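Local coordinates for protein Blo t 1 allergen (Blomia tropicalis, PDB 5JT8) that is a mite allergen of the papain family, probably a cysteine protease made as a proenzyme with an inhibitory propeptide, at residues Q292-W297 and Y314-H319. Residues are numbered along the deposited sequence; the frame is centred on the assembly and turned at random.
Sequences QGVDYW and YVERGH. With NO3 (nitrate ion), chain J.
Arg-317 lies across Trp-297 and Asp-295 where two antiparallel strands, 294-300 and 312-316, pair in a beta hairpin of the papain-fold sheet. Trp-297 N gives a nearly straight bond to Val-315 O (2.6 Å), and Val-315 N returns a longer one to Trp-297 O. Just beyond the second strand, Arg-317 N still reaches Asp-295 O (2.8 Å). From there the arginine side chain climbs over strand 294-300. Its CB passes near Trp-297 NE1; CG sits squarely over the five-membered ring, 3.5 Å from its centroid, a CH-pi contact; CD continues on the same indole face, closest to CE2. A bend at chi3 (-53°) then carries NE and CZ off the indole toward Asp-295, leaving the guanidinium steeply inclined to the indole. NH1 bonds Tyr-296 O (3.2 Å) from above its carbonyl plane, and more weakly Gly-289 O on strand 281-291. The guanidinium stacks on the Asp-295 carboxylate, planes 5° apart, with Asp-295 CB over its face; OD2 stands 3.5 Å from Arg-317 NH2 without an N-H aimed at it, a purely electrostatic salt bridge, while OD1 bonds Thr-290 OG1. Helix 237-247 also packs on Trp-297. Elsewhere along the hairpin, Tyr-314 turns its edge to the face of Tyr-296, offset, with Tyr-314 CD1 3.5 Å from Tyr-296 CE1. Past Gly-318, His-319 ND1 donates to O3 of a nitrate, probably from the crystallisation liquor, at 2.7 Å.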
loop_
_atom_site.group_PDB
_atom_site.type_symbol
_atom_site.label_atom_id
_atom_site.label_comp_id
_atom_site.label_asym_id
_atom_site.label_seq_id
_atom_site.Cartn_x
_atom_site.Cartn_y
_atom_site.Cartn_z
ATOM N N GLN A 292 -25.123 3.791 1.753
ATOM C CA GLN A 292 -26.291 3.846 0.884
ATOM C C GLN A 292 -26.295 2.808 -0.241
ATOM O O GLN A 292 -26.285 3.150 -1.420
ATOM C CB GLN A 292 -26.399 5.254 0.329
ATOM C CG GLN A 292 -26.382 6.250 1.473
ATOM C CD GLN A 292 -26.668 7.644 1.036
ATOM O OE1 GLN A 292 -25.888 8.244 0.295
ATOM N NE2 GLN A 292 -27.804 8.173 1.471
ATOM N N GLY A 293 -26.290 1.537 0.146
ATOM C CA GLY A 293 -26.376 0.443 -0.801
ATOM C C GLY A 293 -25.047 -0.042 -1.333
ATOM O O GLY A 293 -24.965 -1.122 -1.912
ATOM N N VAL A 294 -23.997 0.745 -1.128
ATOM C CA VAL A 294 -22.684 0.420 -1.688
ATOM C C VAL A 294 -21.680 -0.119 -0.661
ATOM O O VAL A 294 -21.219 0.614 0.213
ATOM C CB VAL A 294 -22.079 1.657 -2.362
ATOM C CG1 VAL A 294 -20.778 1.280 -3.079
ATOM C CG2 VAL A 294 -23.093 2.278 -3.329
ATOM N N ASP A 295 -21.332 -1.395 -0.783
ATOM C CA ASP A 295 -20.320 -2.006 0.079
ATOM C C ASP A 295 -18.894 -1.612 -0.350
ATOM O O ASP A 295 -18.563 -1.685 -1.531
ATOM C CB ASP A 295 -20.459 -3.532 0.078
ATOM C CG ASP A 295 -21.810 -3.996 0.624
ATOM O OD1 ASP A 295 -22.461 -3.202 1.321
ATOM O OD2 ASP A 295 -22.215 -5.148 0.374
ATOM N N TYR A 296 -18.061 -1.191 0.599
ATOM C CA TYR A 296 -16.701 -0.772 0.267
ATOM C C TYR A 296 -15.653 -1.297 1.232
ATOM O O TYR A 296 -15.958 -1.718 2.342
ATOM C CB TYR A 296 -16.602 0.759 0.210
ATOM C CG TYR A 296 -16.925 1.435 1.521
ATOM C CD1 TYR A 296 -15.945 1.623 2.501
ATOM C CD2 TYR A 296 -18.219 1.870 1.790
ATOM C CE1 TYR A 296 -16.254 2.255 3.721
ATOM C CE2 TYR A 296 -18.539 2.480 2.992
ATOM C CZ TYR A 296 -17.555 2.676 3.958
ATOM O OH TYR A 296 -17.895 3.298 5.150
ATOM N N TRP A 297 -14.415 -1.265 0.767
ATOM C CA TRP A 297 -13.245 -1.555 1.574
ATOM C C TRP A 297 -12.645 -0.247 2.080
ATOM O O TRP A 297 -12.709 0.770 1.388
ATOM C CB TRP A 297 -12.191 -2.284 0.753
ATOM C CG TRP A 297 -12.540 -3.645 0.290
ATOM C CD1 TRP A 297 -12.733 -4.050 -0.995
ATOM C CD2 TRP A 297 -12.691 -4.804 1.107
ATOM N NE1 TRP A 297 -13.023 -5.396 -1.029
ATOM C CE2 TRP A 297 -13.003 -5.880 0.253
ATOM C CE3 TRP A 297 -12.610 -5.035 2.482
ATOM C CZ2 TRP A 297 -13.200 -7.166 0.725
ATOM C CZ3 TRP A 297 -12.828 -6.318 2.951
ATOM C CH2 TRP A 297 -13.108 -7.360 2.075
ATOM N N TYR A 314 -11.542 4.514 -0.499
ATOM C CA TYR A 314 -12.668 3.610 -0.420
ATOM C C TYR A 314 -12.930 2.947 -1.766
ATOM O O TYR A 314 -13.187 3.625 -2.762
ATOM C CB TYR A 314 -13.905 4.356 0.084
ATOM C CG TYR A 314 -13.667 5.051 1.413
ATOM C CD1 TYR A 314 -13.682 4.337 2.603
ATOM C CD2 TYR A 314 -13.395 6.418 1.473
ATOM C CE1 TYR A 314 -13.457 4.959 3.814
ATOM C CE2 TYR A 314 -13.171 7.053 2.683
ATOM C CZ TYR A 314 -13.209 6.313 3.853
ATOM O OH TYR A 314 -12.985 6.927 5.062
ATOM N N VAL A 315 -12.845 1.619 -1.794
ATOM C CA VAL A 315 -13.113 0.877 -3.020
ATOM C C VAL A 315 -14.243 -0.118 -2.817
ATOM O O VAL A 315 -14.258 -0.851 -1.835
ATOM C CB VAL A 315 -11.859 0.092 -3.528
ATOM C CG1 VAL A 315 -12.211 -0.739 -4.779
ATOM C CG2 VAL A 315 -10.728 1.031 -3.832
ATOM N N GLU A 316 -15.164 -0.159 -3.771
ATOM C CA GLU A 316 -16.294 -1.071 -3.721
ATOM C C GLU A 316 -15.867 -2.541 -3.545
ATOM O O GLU A 316 -14.913 -2.999 -4.172
ATOM C CB GLU A 316 -17.121 -0.903 -4.995
ATOM C CG GLU A 316 -18.267 -1.850 -5.165
ATOM C CD GLU A 316 -19.007 -1.618 -6.489
ATOM O OE1 GLU A 316 -18.386 -1.761 -7.581
ATOM O OE2 GLU A 316 -20.207 -1.279 -6.423
ATOM N N ARG A 317 -16.573 -3.257 -2.675
ATOM C CA ARG A 317 -16.370 -4.695 -2.491
ATOM C C ARG A 317 -17.133 -5.503 -3.541
ATOM O O ARG A 317 -17.836 -4.940 -4.385
ATOM C CB ARG A 317 -16.836 -5.136 -1.102
ATOM C CG ARG A 317 -16.248 -4.361 0.053
ATOM C CD ARG A 317 -16.260 -5.195 1.355
ATOM N NE ARG A 317 -17.576 -5.746 1.696
ATOM C CZ ARG A 317 -18.493 -5.087 2.398
ATOM N NH1 ARG A 317 -18.244 -3.855 2.815
ATOM N NH2 ARG A 317 -19.662 -5.652 2.668
ATOM N N GLY A 318 -16.978 -6.824 -3.490
ATOM C CA GLY A 318 -17.849 -7.717 -4.244
ATOM C C GLY A 318 -17.390 -8.094 -5.641
ATOM O O GLY A 318 -18.069 -8.854 -6.333
ATOM N N HIS A 319 -16.236 -7.589 -6.065
ATOM C CA HIS A 319 -15.824 -7.787 -7.454
ATOM C C HIS A 319 -14.331 -7.967 -7.665
ATOM O O HIS A 319 -13.868 -7.859 -8.811
ATOM C CB HIS A 319 -16.278 -6.607 -8.314
ATOM C CG HIS A 319 -17.751 -6.377 -8.284
ATOM N ND1 HIS A 319 -18.633 -7.133 -9.022
ATOM C CD2 HIS A 319 -18.502 -5.503 -7.576
ATOM C CE1 HIS A 319 -19.866 -6.724 -8.783
ATOM N NE2 HIS A 319 -19.814 -5.727 -7.917
HETATM N N NO3 J . -17.960 -9.319 -11.432
HETATM O O1 NO3 J . -19.043 -8.745 -11.753
HETATM O O2 NO3 J . -17.256 -9.870 -12.325
HETATM O O3 NO3 J . -17.579 -9.338 -10.223
#